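PDB 6FJY: CsuC from Acinetobacter baumannii, which binds the tip adhesin CsuE in a pre-assembly complex and probably serves as the periplasmic chaperone for subunits of the archaic Csu pilus. Local coordinates for residues Y222-S227 with Q231-I236; L163-N168 with S176-S181; P119-G124 with F194-S199; K125-G130 with A140-A145. All blocks are in the same frame, centred on the assembly; numbering follows the deposited sequence.

In the fold
Contact 3 opens first along the chain, at 119-124 near the end of the long strand 109-123, and closes at 194-199, after both of the loops nested inside it. These two lie in series: contact 4, which spans the helix 133-140 between the domains, and contact 2, which runs from strand 162-167 to the loop beyond strand 173-175. Contact 1 follows as a separate hairpin near the C terminus, so none of the loops cross. Contact 3 joins the two domains, and contact 4 brings together the two ends of the helical connection between them. Contacts 1 and 2 belong to the second domain, where they touch at Val224 and Ser176.

Contact 1: Y222-S227 with Q231-I236; sequences YGVDSS and QELIEI
Val224 and Gln231 meet where the two strands approach the turn, their side chains crossing obliquely, and the glutamine can be followed atom by atom. Its CB lies 4.0 Å from Val224 CG1, and CG passes the hydroxyl of Ser226. CD and OE1 stay beside the same valine methyl, with Gln231 OE1 3.8 Å from Val224 CG1. Gln231 NE2 ends 3.6 Å from Ser226 OG, a loose approach rather than a bond. A long, flexible amide suits this exposed position because it can lie between the valine methyl and the serine hydroxyl.

Behind the turn the backbones form a regular ladder. Asp225 N gives a nearly straight bond to Glu232 O (2.9 Å, 175° at the hydrogen), and Glu232 N returns one to Asp225 O. Gly223 and Ile234 exchange a second pair, in which Ile234 N reaches Gly223 O at 2.9 Å. Leu233 CD1 sits only 3.1 Å from Gly223 O, a short contact for a methyl. Ile234 CG2 lies at 3.5 Å from Gly223 O on the face it shares with Asp225, whose carboxylate OD1 accepts from the backbone N of Arg174.

Val224, and Ser226 just after the strand, also bond through their backbones to Ser176 and Arg174. Alternating hydrogen-bonded and non-hydrogen-bonded pairs around a short connection define an antiparallel beta hairpin, here part of the Ig-like beta sandwich of the second domain.

Contact 2: L163-N168 with S176-S181; sequences LYLKNN and SALKTS
Leu163 and Leu178 reach toward each other tip to tip, their CD2 methyls meeting at 4.1 Å across a backbone gap of 11.4 Å between Leu163 CA and Leu178 CA. Each conformation serves that reach. Leu163 carries CG opposite its backbone N (chi1 174°), which sends the branched end out from strand 162-167 toward the loop. Leu178 turns its CG the other way, opposite the carbonyl carbon and beside its own N (chi1 -72°), and this brings CD2 down onto the strand.

Two residues along and therefore on the same face as Leu163, Leu165 CD2 is a looser 4.5 Å from Leu178 CD2. Its first torsion is far from a staggered value, so its exact pose deserves caution. One loop methyl thus lies near two strand leucines. Branched, apolar side chains suit the place: Leu163 also packs on Val153 and Leu165 on Trp151, both of strand 149-154, while Leu165 CD1 meets Ile236 CD1 at 3.7 Å.

Nothing polar takes part between the two segments, though Ser176 of the loop is bonded to Val224. Contact between 163-168 and 176-181 therefore rests on dispersion and the exclusion of water, forces that favour close packing but impose little direction on the methyls.

Contact 3: P119-G124 with F194-S199; sequences PLFAYG and FGYVLS
Pro119 and Tyr196 cross at about a right angle, the proline ring meeting the phenol at its hydroxyl end. Pro119 CG lies 3.4 Å from Tyr196 OH, and Pro119 CB sits 4.2 Å from Tyr196 CZ. Two residues on, and so on the same side of the strand, Phe121 points into the same interface and presents the rim of its ring. Tyr196 CE1 and Leu198 CD2 both lie at the Phe121 edge, near its plane, 4.3 Å from Phe121 CZ and 4.1 Å from Phe121 CE1 respectively. Leu198 slants across the phenylalanine. It holds CG beside its backbone N (chi1 -68°); CD1 continues the extended chain (chi2 178°), and the other branch, CD2, is turned aside to the Phe121 edge.

Residue type fits each place. Flat rings and a branched aliphatic fill a buried space, and tyrosine adds a polar end: its hydroxyl is hydrogen-bonded to Arg174 and to the backbone of the other protein chain. Around the pair, Phe172 stacks on Phe121 and Trp40 meets Tyr196 edge-to-face, while Gln42 binds the backbone of Tyr196 and Leu198.

Strand 109-123 belongs to the PapD-like N-terminal domain and strand 195-197 to the second domain. Side chains packed between two Ig-like domains, with the partner chain reaching the same tyrosine, mark the interdomain cleft of a PapD-family pilus chaperone.

Contact 4: K125-G130 with A140-A145; sequences KGIGSG and AKNALA
Asn142, whose amide nitrogen rests against Gly126, uses its other amide atom, OD1, to accept a hydrogen bond from Leu144 N at 3.1 Å. The bond is bent, 136° at the hydrogen, and the donor stands 36° above the amide carbonyl plane. Accepting from the residue two further on makes this an Asx turn, and it overlaps a type I turn from Asn142 to Ala145. Asparagine is well suited here, since its short side chain can bond to the backbone just ahead of it. With OD1 fixed, the amide is turned so that Asn142 ND2 is directed at 125-130, 3.5 Å from Gly126 O, a polar approach too long to count as a bond. Asn142 ND2 also lies 4.2 Å from Ile127 CB.

Ile127 extends CG1 opposite its backbone N, and Ile127 CG1 lies 4.3 Å from Ala145 CB. A small alanine suits this spot, because it lets the turn come close to the isoleucine. Gly126 adopts a positive phi of 86°, where a side chain would press on the preceding carbonyl oxygen; glycine is therefore the natural choice.

Ile127 further packs on Asn139 and on Gln170 and Lys171, while Gly128 N bonds to Asn139 OD1. The two segments flank helix 133-140, one entering from strand 109-123 of the first domain and the other leading on to strand 149-154 of the second.

Contact 1: Y222-S227 with Q231-I236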
loop_
_atom_site.group_PDB
_atom_site.type_symbol
_atom_site.label_atom_id
_atom_site.label_comp_id
_atom_site.label_asym_id
_atom_site.label_seq_id
_atom_site.Cartn_x
_atom_site.Cartn_y
_atom_site.Cartn_z
ATOM N N TYR A 222 4.611 -17.456 21.606
ATOM C CA TYR A 222 5.062 -16.101 21.329
ATOM C C TYR A 222 5.039 -15.850 19.826
ATOM O O TYR A 222 5.472 -16.695 19.041
ATOM C CB TYR A 222 6.471 -15.883 21.881
ATOM C CG TYR A 222 6.510 -15.600 23.362
ATOM C CD1 TYR A 222 5.520 -14.834 23.968
ATOM C CD2 TYR A 222 7.541 -16.094 24.156
ATOM C CE1 TYR A 222 5.557 -14.565 25.327
ATOM C CE2 TYR A 222 7.587 -15.831 25.517
ATOM C CZ TYR A 222 6.592 -15.067 26.097
ATOM O OH TYR A 222 6.633 -14.805 27.448
ATOM N N GLY A 223 4.543 -14.677 19.427
ATOM C CA GLY A 223 4.396 -14.357 18.022
ATOM C C GLY A 223 4.562 -12.875 17.755
ATOM O O GLY A 223 4.606 -12.055 18.675
ATOM N N VAL A 224 4.646 -12.541 16.468
ATOM C CA VAL A 224 4.786 -11.165 16.001
ATOM C C VAL A 224 3.625 -10.883 15.061
ATOM O O VAL A 224 3.379 -11.654 14.128
ATOM C CB VAL A 224 6.131 -10.938 15.282
ATOM C CG1 VAL A 224 6.182 -9.553 14.646
ATOM C CG2 VAL A 224 7.298 -11.130 16.235
ATOM N N ASP A 225 2.894 -9.801 15.326
ATOM C CA ASP A 225 1.738 -9.428 14.527
ATOM C C ASP A 225 2.064 -8.161 13.758
ATOM O O ASP A 225 2.556 -7.186 14.336
ATOM C CB ASP A 225 0.487 -9.220 15.384
ATOM C CG ASP A 225 -0.738 -8.802 14.552
ATOM O OD1 ASP A 225 -0.991 -9.406 13.482
ATOM O OD2 ASP A 225 -1.453 -7.872 14.974
ATOM N N SER A 226 1.813 -8.188 12.454
ATOM C CA SER A 226 2.043 -7.048 11.577
ATOM C C SER A 226 0.745 -6.385 11.131
ATOM O O SER A 226 0.748 -5.620 10.161
ATOM C CB SER A 226 2.875 -7.503 10.385
ATOM O OG SER A 226 3.960 -8.281 10.859
ATOM N N SER A 227 -0.357 -6.673 11.828
ATOM C CA SER A 227 -1.666 -6.142 11.457
ATOM C C SER A 227 -1.743 -4.627 11.600
ATOM O O SER A 227 -2.358 -3.951 10.765
ATOM C CB SER A 227 -2.750 -6.814 12.300
ATOM O OG SER A 227 -2.644 -6.450 13.670
ATOM N N GLN A 231 5.190 -3.652 14.218
ATOM C CA GLN A 231 5.345 -5.031 14.647
ATOM C C GLN A 231 5.242 -5.150 16.159
ATOM O O GLN A 231 6.126 -4.703 16.895
ATOM C CB GLN A 231 6.664 -5.614 14.138
ATOM C CG GLN A 231 6.661 -5.869 12.637
ATOM C CD GLN A 231 7.668 -6.922 12.223
ATOM O OE1 GLN A 231 8.621 -7.205 12.947
ATOM N NE2 GLN A 231 7.457 -7.514 11.051
ATOM N N GLU A 232 4.148 -5.735 16.631
ATOM C CA GLU A 232 3.898 -5.898 18.052
ATOM C C GLU A 232 4.106 -7.356 18.418
ATOM O O GLU A 232 3.674 -8.261 17.696
ATOM C CB GLU A 232 2.473 -5.481 18.441
ATOM C CG GLU A 232 2.003 -4.153 17.877
ATOM C CD GLU A 232 2.429 -2.975 18.722
ATOM O OE1 GLU A 232 3.112 -3.191 19.743
ATOM O OE2 GLU A 232 2.078 -1.831 18.366
ATOM N N LEU A 233 4.798 -7.567 19.530
ATOM C CA LEU A 233 4.940 -8.894 20.104
ATOM C C LEU A 233 3.634 -9.253 20.796
ATOM O O LEU A 233 3.223 -8.585 21.751
ATOM C CB LEU A 233 6.109 -8.921 21.086
ATOM C CG LEU A 233 6.465 -10.254 21.743
ATOM C CD1 LEU A 233 6.862 -11.264 20.690
ATOM C CD2 LEU A 233 7.593 -10.065 22.745
ATOM N N ILE A 234 2.974 -10.293 20.301
ATOM C CA ILE A 234 1.650 -10.682 20.753
ATOM C C ILE A 234 1.762 -12.034 21.440
ATOM O O ILE A 234 2.516 -12.906 20.991
ATOM C CB ILE A 234 0.663 -10.718 19.569
ATOM C CG1 ILE A 234 -0.734 -11.136 20.028
ATOM C CG2 ILE A 234 1.181 -11.626 18.457
ATOM C CD1 ILE A 234 -1.777 -11.004 18.939
ATOM N N GLU A 235 1.060 -12.186 22.562
ATOM C CA GLU A 235 1.065 -13.433 23.313
ATOM C C GLU A 235 -0.235 -14.187 23.085
ATOM O O GLU A 235 -1.319 -13.597 23.076
ATOM C CB GLU A 235 1.289 -13.188 24.802
ATOM C CG GLU A 235 0.380 -12.167 25.443
ATOM C CD GLU A 235 0.772 -11.902 26.891
ATOM O OE1 GLU A 235 1.993 -11.828 27.167
ATOM O OE2 GLU A 235 -0.135 -11.789 27.747
ATOM N N ILE A 236 -0.117 -15.497 22.894
ATOM C CA ILE A 236 -1.246 -16.360 22.587
ATOM C C ILE A 236 -1.208 -17.534 23.556
ATOM O O ILE A 236 -0.209 -18.262 23.618
ATOM C CB ILE A 236 -1.225 -16.835 21.123
ATOM C CG1 ILE A 236 -1.879 -18.206 20.975
ATOM C CG2 ILE A 236 0.186 -16.842 20.568
ATOM C CD1 ILE A 236 -2.479 -18.416 19.621
#

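Contact 2: L163-N168 with S176-S181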
loop_
_atom_site.group_PDB
_atom_site.type_symbol
_atom_site.label_atom_id
_atom_site.label_comp_id
_atom_site.label_asym_id
_atom_site.label_seq_id
_atom_site.Cartn_x
_atom_site.Cartn_y
_atom_site.Cartn_z
ATOM N N LEU A 163 -1.733 -27.465 14.346
ATOM C CA LEU A 163 -1.852 -26.380 15.304
ATOM C C LEU A 163 -3.104 -25.576 14.988
ATOM O O LEU A 163 -3.300 -25.151 13.846
ATOM C CB LEU A 163 -0.626 -25.466 15.270
ATOM C CG LEU A 163 -0.726 -24.204 16.143
ATOM C CD1 LEU A 163 -0.895 -24.550 17.598
ATOM C CD2 LEU A 163 0.467 -23.281 15.940
ATOM N N TYR A 164 -3.931 -25.349 16.001
ATOM C CA TYR A 164 -5.159 -24.577 15.866
ATOM C C TYR A 164 -4.950 -23.216 16.520
ATOM O O TYR A 164 -4.486 -23.141 17.661
ATOM C CB TYR A 164 -6.341 -25.299 16.526
ATOM C CG TYR A 164 -6.810 -26.574 15.843
ATOM C CD1 TYR A 164 -6.035 -27.730 15.864
ATOM C CD2 TYR A 164 -8.044 -26.633 15.217
ATOM C CE1 TYR A 164 -6.470 -28.899 15.254
ATOM C CE2 TYR A 164 -8.486 -27.791 14.612
ATOM C CZ TYR A 164 -7.701 -28.923 14.631
ATOM O OH TYR A 164 -8.156 -30.072 14.022
ATOM N N LEU A 165 -5.299 -22.150 15.802
ATOM C CA LEU A 165 -5.244 -20.791 16.321
ATOM C C LEU A 165 -6.634 -20.179 16.248
ATOM O O LEU A 165 -7.284 -20.229 15.200
ATOM C CB LEU A 165 -4.249 -19.940 15.534
ATOM C CG LEU A 165 -2.847 -19.748 16.117
ATOM C CD1 LEU A 165 -2.430 -20.935 16.930
ATOM C CD2 LEU A 165 -1.841 -19.492 14.996
ATOM N N LYS A 166 -7.090 -19.609 17.357
ATOM C CA LYS A 166 -8.402 -18.987 17.410
ATOM C C LYS A 166 -8.246 -17.504 17.710
ATOM O O LYS A 166 -7.409 -17.109 18.523
ATOM C CB LYS A 166 -9.303 -19.642 18.467
ATOM C CG LYS A 166 -10.670 -18.984 18.572
ATOM C CD LYS A 166 -11.547 -19.606 19.649
ATOM C CE LYS A 166 -11.988 -21.009 19.313
ATOM N NZ LYS A 166 -12.687 -21.611 20.491
ATOM N N ASN A 167 -9.018 -16.688 17.009
ATOM C CA ASN A 167 -9.067 -15.255 17.241
ATOM C C ASN A 167 -10.453 -14.910 17.773
ATOM O O ASN A 167 -11.453 -15.095 17.071
ATOM C CB ASN A 167 -8.772 -14.495 15.949
ATOM C CG ASN A 167 -8.455 -13.051 16.189
ATOM O OD1 ASN A 167 -8.743 -12.508 17.254
ATOM N ND2 ASN A 167 -7.862 -12.402 15.190
ATOM N N ASN A 168 -10.506 -14.409 19.005
ATOM C CA ASN A 168 -11.742 -13.947 19.629
ATOM C C ASN A 168 -11.920 -12.438 19.539
ATOM O O ASN A 168 -12.900 -11.908 20.070
ATOM C CB ASN A 168 -11.794 -14.410 21.077
ATOM C CG ASN A 168 -11.723 -15.909 21.187
ATOM O OD1 ASN A 168 -12.514 -16.624 20.568
ATOM N ND2 ASN A 168 -10.756 -16.402 21.950
ATOM N N SER A 176 3.863 -13.809 11.974
ATOM C CA SER A 176 5.063 -14.095 11.193
ATOM C C SER A 176 5.887 -15.199 11.845
ATOM O O SER A 176 6.037 -16.276 11.265
ATOM C CB SER A 176 5.891 -12.821 10.984
ATOM O OG SER A 176 6.243 -12.218 12.218
ATOM N N ALA A 177 6.446 -14.966 13.031
ATOM C CA ALA A 177 7.307 -15.938 13.690
ATOM C C ALA A 177 6.659 -16.359 15.000
ATOM O O ALA A 177 6.189 -15.514 15.765
ATOM C CB ALA A 177 8.706 -15.370 13.942
ATOM N N LEU A 178 6.653 -17.665 15.264
ATOM C CA LEU A 178 5.991 -18.240 16.423
ATOM C C LEU A 178 7.033 -18.818 17.391
ATOM O O LEU A 178 8.126 -18.244 17.545
ATOM C CB LEU A 178 4.965 -19.265 15.938
ATOM C CG LEU A 178 3.674 -18.796 15.249
ATOM C CD1 LEU A 178 3.913 -18.411 13.794
ATOM C CD2 LEU A 178 2.625 -19.887 15.314
ATOM N N LYS A 179 6.691 -19.930 18.046
ATOM C CA LYS A 179 7.549 -20.638 18.996
ATOM C C LYS A 179 7.982 -19.742 20.154
ATOM O O LYS A 179 7.494 -18.616 20.301
ATOM C CB LYS A 179 8.778 -21.229 18.288
ATOM C CG LYS A 179 9.249 -22.568 18.881
ATOM C CD LYS A 179 10.530 -23.074 18.236
ATOM C CE LYS A 179 11.747 -22.272 18.676
ATOM N NZ LYS A 179 12.315 -22.763 19.961
ATOM N N THR A 180 8.883 -20.251 20.992
ATOM C CA THR A 180 9.422 -19.509 22.129
ATOM C C THR A 180 10.909 -19.816 22.229
ATOM O O THR A 180 11.293 -20.948 22.542
ATOM C CB THR A 180 8.696 -19.875 23.425
ATOM O OG1 THR A 180 9.540 -19.579 24.545
ATOM C CG2 THR A 180 8.326 -21.356 23.437
ATOM N N SER A 181 11.742 -18.816 21.957
ATOM C CA SER A 181 13.190 -18.997 21.992
ATOM C C SER A 181 13.908 -17.741 22.486
ATOM O O SER A 181 13.320 -16.659 22.555
ATOM C CB SER A 181 13.707 -19.393 20.605
ATOM O OG SER A 181 13.227 -18.511 19.604
#

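Contact 3: P119-G124 with F194-S199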
loop_
_atom_site.group_PDB
_atom_site.type_symbol
_atom_site.label_atom_id
_atom_site.label_comp_id
_atom_site.label_asym_id
_atom_site.label_seq_id
_atom_site.Cartn_x
_atom_site.Cartn_y
_atom_site.Cartn_z
ATOM N N PRO A 119 -4.576 -8.524 0.447
ATOM C CA PRO A 119 -5.586 -8.494 1.510
ATOM C C PRO A 119 -6.283 -7.144 1.561
ATOM O O PRO A 119 -5.651 -6.087 1.497
ATOM C CB PRO A 119 -4.760 -8.734 2.774
ATOM C CG PRO A 119 -3.428 -8.082 2.449
ATOM C CD PRO A 119 -3.207 -8.358 0.982
ATOM N N LEU A 120 -7.595 -7.192 1.720
ATOM C CA LEU A 120 -8.425 -5.999 1.736
ATOM C C LEU A 120 -9.385 -6.072 2.915
ATOM O O LEU A 120 -10.034 -7.103 3.123
ATOM C CB LEU A 120 -9.194 -5.887 0.428
ATOM C CG LEU A 120 -10.186 -4.736 0.372
ATOM C CD1 LEU A 120 -9.461 -3.363 0.409
ATOM C CD2 LEU A 120 -11.035 -4.891 -0.843
ATOM N N PHE A 121 -9.443 -5.005 3.708
ATOM C CA PHE A 121 -10.322 -4.970 4.872
ATOM C C PHE A 121 -11.221 -3.746 4.845
ATOM O O PHE A 121 -10.757 -2.630 4.623
ATOM C CB PHE A 121 -9.532 -4.976 6.172
ATOM C CG PHE A 121 -8.694 -6.195 6.344
ATOM C CD1 PHE A 121 -9.260 -7.375 6.773
ATOM C CD2 PHE A 121 -7.328 -6.158 6.092
ATOM C CE1 PHE A 121 -8.489 -8.521 6.938
ATOM C CE2 PHE A 121 -6.559 -7.301 6.250
ATOM C CZ PHE A 121 -7.140 -8.479 6.682
ATOM N N ALA A 122 -12.503 -3.961 5.137
ATOM C CA ALA A 122 -13.472 -2.883 5.243
ATOM C C ALA A 122 -14.148 -2.916 6.615
ATOM O O ALA A 122 -14.335 -3.980 7.218
ATOM C CB ALA A 122 -14.504 -2.968 4.112
ATOM N N TYR A 123 -14.503 -1.733 7.110
ATOM C CA TYR A 123 -14.875 -1.551 8.504
ATOM C C TYR A 123 -16.275 -0.979 8.623
ATOM O O TYR A 123 -16.626 -0.018 7.931
ATOM C CB TYR A 123 -13.861 -0.651 9.228
ATOM C CG TYR A 123 -12.524 -1.333 9.319
ATOM C CD1 TYR A 123 -12.254 -2.214 10.358
ATOM C CD2 TYR A 123 -11.549 -1.148 8.334
ATOM C CE1 TYR A 123 -11.039 -2.869 10.430
ATOM C CE2 TYR A 123 -10.324 -1.803 8.396
ATOM C CZ TYR A 123 -10.081 -2.671 9.432
ATOM O OH TYR A 123 -8.883 -3.330 9.522
ATOM N N GLY A 124 -17.069 -1.595 9.490
ATOM C CA GLY A 124 -18.318 -1.021 9.922
ATOM C C GLY A 124 -18.098 0.043 10.977
ATOM O O GLY A 124 -16.976 0.343 11.378
ATOM N N PHE A 194 4.075 -15.999 6.594
ATOM C CA PHE A 194 3.090 -15.368 7.448
ATOM C C PHE A 194 1.942 -16.336 7.686
ATOM O O PHE A 194 1.853 -17.402 7.071
ATOM C CB PHE A 194 2.581 -14.041 6.842
ATOM C CG PHE A 194 1.887 -14.193 5.508
ATOM C CD1 PHE A 194 0.537 -14.505 5.441
ATOM C CD2 PHE A 194 2.570 -13.970 4.322
ATOM C CE1 PHE A 194 -0.110 -14.635 4.206
ATOM C CE2 PHE A 194 1.926 -14.083 3.090
ATOM C CZ PHE A 194 0.586 -14.421 3.030
ATOM N N GLY A 195 1.068 -15.951 8.610
ATOM C CA GLY A 195 -0.183 -16.645 8.809
ATOM C C GLY A 195 -1.267 -15.691 9.253
ATOM O O GLY A 195 -1.060 -14.888 10.166
ATOM N N TYR A 196 -2.441 -15.796 8.641
ATOM C CA TYR A 196 -3.577 -14.942 8.950
ATOM C C TYR A 196 -4.522 -15.698 9.871
ATOM O O TYR A 196 -4.853 -16.858 9.606
ATOM C CB TYR A 196 -4.327 -14.523 7.691
ATOM C CG TYR A 196 -3.773 -13.312 6.983
ATOM C CD1 TYR A 196 -4.112 -12.014 7.394
ATOM C CD2 TYR A 196 -2.911 -13.462 5.904
ATOM C CE1 TYR A 196 -3.580 -10.899 6.743
ATOM C CE2 TYR A 196 -2.378 -12.364 5.253
ATOM C CZ TYR A 196 -2.719 -11.084 5.667
ATOM O OH TYR A 196 -2.191 -10.010 5.000
ATOM N N VAL A 197 -4.901 -15.064 10.979
ATOM C CA VAL A 197 -6.015 -15.521 11.803
ATOM C C VAL A 197 -7.051 -14.405 11.782
ATOM O O VAL A 197 -6.910 -13.389 12.469
ATOM C CB VAL A 197 -5.584 -15.872 13.227
ATOM C CG1 VAL A 197 -6.716 -16.560 13.960
ATOM C CG2 VAL A 197 -4.363 -16.766 13.190
ATOM N N LEU A 198 -8.100 -14.592 10.994
ATOM C CA LEU A 198 -9.112 -13.568 10.833
ATOM C C LEU A 198 -9.913 -13.399 12.124
ATOM O O LEU A 198 -9.970 -14.287 12.981
ATOM C CB LEU A 198 -10.038 -13.923 9.667
ATOM C CG LEU A 198 -9.431 -13.882 8.259
ATOM C CD1 LEU A 198 -10.453 -14.313 7.241
ATOM C CD2 LEU A 198 -8.901 -12.475 7.904
ATOM N N SER A 199 -10.546 -12.233 12.236
ATOM C CA SER A 199 -11.379 -11.907 13.389
ATOM C C SER A 199 -12.498 -12.926 13.575
ATOM O O SER A 199 -13.155 -13.342 12.613
ATOM C CB SER A 199 -11.985 -10.521 13.205
ATOM O OG SER A 199 -12.889 -10.561 12.123
#

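Contact 4: K125-G130 with A140-A145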
loop_
_atom_site.group_PDB
_atom_site.type_symbol
_atom_site.label_atom_id
_atom_site.label_comp_id
_atom_site.label_asym_id
_atom_site.label_seq_id
_atom_site.Cartn_x
_atom_site.Cartn_y
_atom_site.Cartn_z
ATOM N N LYS A 125 -19.210 0.607 11.443
ATOM C CA LYS A 125 -19.153 1.750 12.340
ATOM C C LYS A 125 -18.505 1.374 13.661
ATOM O O LYS A 125 -18.738 0.288 14.198
ATOM C CB LYS A 125 -20.563 2.285 12.594
ATOM C CG LYS A 125 -21.281 2.744 11.334
ATOM C CD LYS A 125 -20.429 3.724 10.533
ATOM C CE LYS A 125 -20.212 5.032 11.287
ATOM N NZ LYS A 125 -19.371 5.982 10.505
ATOM N N GLY A 126 -17.685 2.279 14.187
ATOM C CA GLY A 126 -17.120 2.082 15.506
ATOM C C GLY A 126 -15.858 1.260 15.556
ATOM O O GLY A 126 -15.448 0.857 16.654
ATOM N N ILE A 127 -15.258 0.955 14.402
ATOM C CA ILE A 127 -14.035 0.163 14.326
ATOM C C ILE A 127 -13.293 0.553 13.054
ATOM O O ILE A 127 -13.914 0.896 12.044
ATOM C CB ILE A 127 -14.358 -1.346 14.362
ATOM C CG1 ILE A 127 -13.083 -2.186 14.461
ATOM C CG2 ILE A 127 -15.179 -1.744 13.135
ATOM C CD1 ILE A 127 -13.365 -3.665 14.710
ATOM N N GLY A 128 -11.956 0.539 13.120
ATOM C CA GLY A 128 -11.125 0.956 12.011
ATOM C C GLY A 128 -9.879 0.100 11.861
ATOM O O GLY A 128 -9.669 -0.867 12.595
ATOM N N SER A 129 -9.057 0.482 10.873
ATOM C CA SER A 129 -7.806 -0.218 10.580
ATOM C C SER A 129 -6.761 0.027 11.666
ATOM O O SER A 129 -5.886 -0.816 11.890
ATOM C CB SER A 129 -7.244 0.246 9.237
ATOM O OG SER A 129 -6.958 1.645 9.259
ATOM N N GLY A 130 -6.790 1.201 12.290
ATOM C CA GLY A 130 -5.768 1.587 13.236
ATOM C C GLY A 130 -4.492 2.114 12.620
ATOM O O GLY A 130 -3.548 2.413 13.361
ATOM N N ALA A 140 -9.618 3.054 20.019
ATOM C CA ALA A 140 -9.369 3.343 21.424
ATOM C C ALA A 140 -10.628 3.163 22.262
ATOM O O ALA A 140 -10.544 2.747 23.419
ATOM C CB ALA A 140 -8.828 4.764 21.574
ATOM N N LYS A 141 -11.797 3.416 21.674
ATOM C CA LYS A 141 -13.089 3.283 22.331
ATOM C C LYS A 141 -13.665 1.879 22.222
ATOM O O LYS A 141 -14.815 1.656 22.617
ATOM C CB LYS A 141 -14.077 4.287 21.736
ATOM C CG LYS A 141 -13.590 5.724 21.743
ATOM C CD LYS A 141 -14.549 6.619 20.976
ATOM C CE LYS A 141 -14.124 8.083 21.032
ATOM N NZ LYS A 141 -15.110 8.987 20.355
ATOM N N ASN A 142 -12.892 0.935 21.693
ATOM C CA ASN A 142 -13.335 -0.434 21.461
ATOM C C ASN A 142 -12.334 -1.399 22.077
ATOM O O ASN A 142 -11.175 -1.454 21.648
ATOM C CB ASN A 142 -13.469 -0.695 19.961
ATOM C CG ASN A 142 -14.190 -1.966 19.660
ATOM O OD1 ASN A 142 -14.253 -2.867 20.493
ATOM N ND2 ASN A 142 -14.720 -2.070 18.440
ATOM N N ALA A 143 -12.792 -2.194 23.043
ATOM C CA ALA A 143 -11.894 -3.106 23.749
ATOM C C ALA A 143 -11.417 -4.242 22.851
ATOM O O ALA A 143 -10.251 -4.649 22.922
ATOM C CB ALA A 143 -12.586 -3.664 24.989
ATOM N N LEU A 144 -12.305 -4.786 22.027
ATOM C CA LEU A 144 -12.011 -5.965 21.224
ATOM C C LEU A 144 -11.523 -5.621 19.820
ATOM O O LEU A 144 -11.554 -6.486 18.941
ATOM C CB LEU A 144 -13.245 -6.866 21.135
ATOM C CG LEU A 144 -13.739 -7.700 22.318
ATOM C CD1 LEU A 144 -13.400 -7.112 23.677
ATOM C CD2 LEU A 144 -15.238 -7.866 22.188
ATOM N N ALA A 145 -11.117 -4.370 19.587
ATOM C CA ALA A 145 -10.563 -3.930 18.302
ATOM C C ALA A 145 -9.074 -4.289 18.216
ATOM O O ALA A 145 -8.192 -3.443 18.058
ATOM C CB ALA A 145 -10.795 -2.437 18.110
#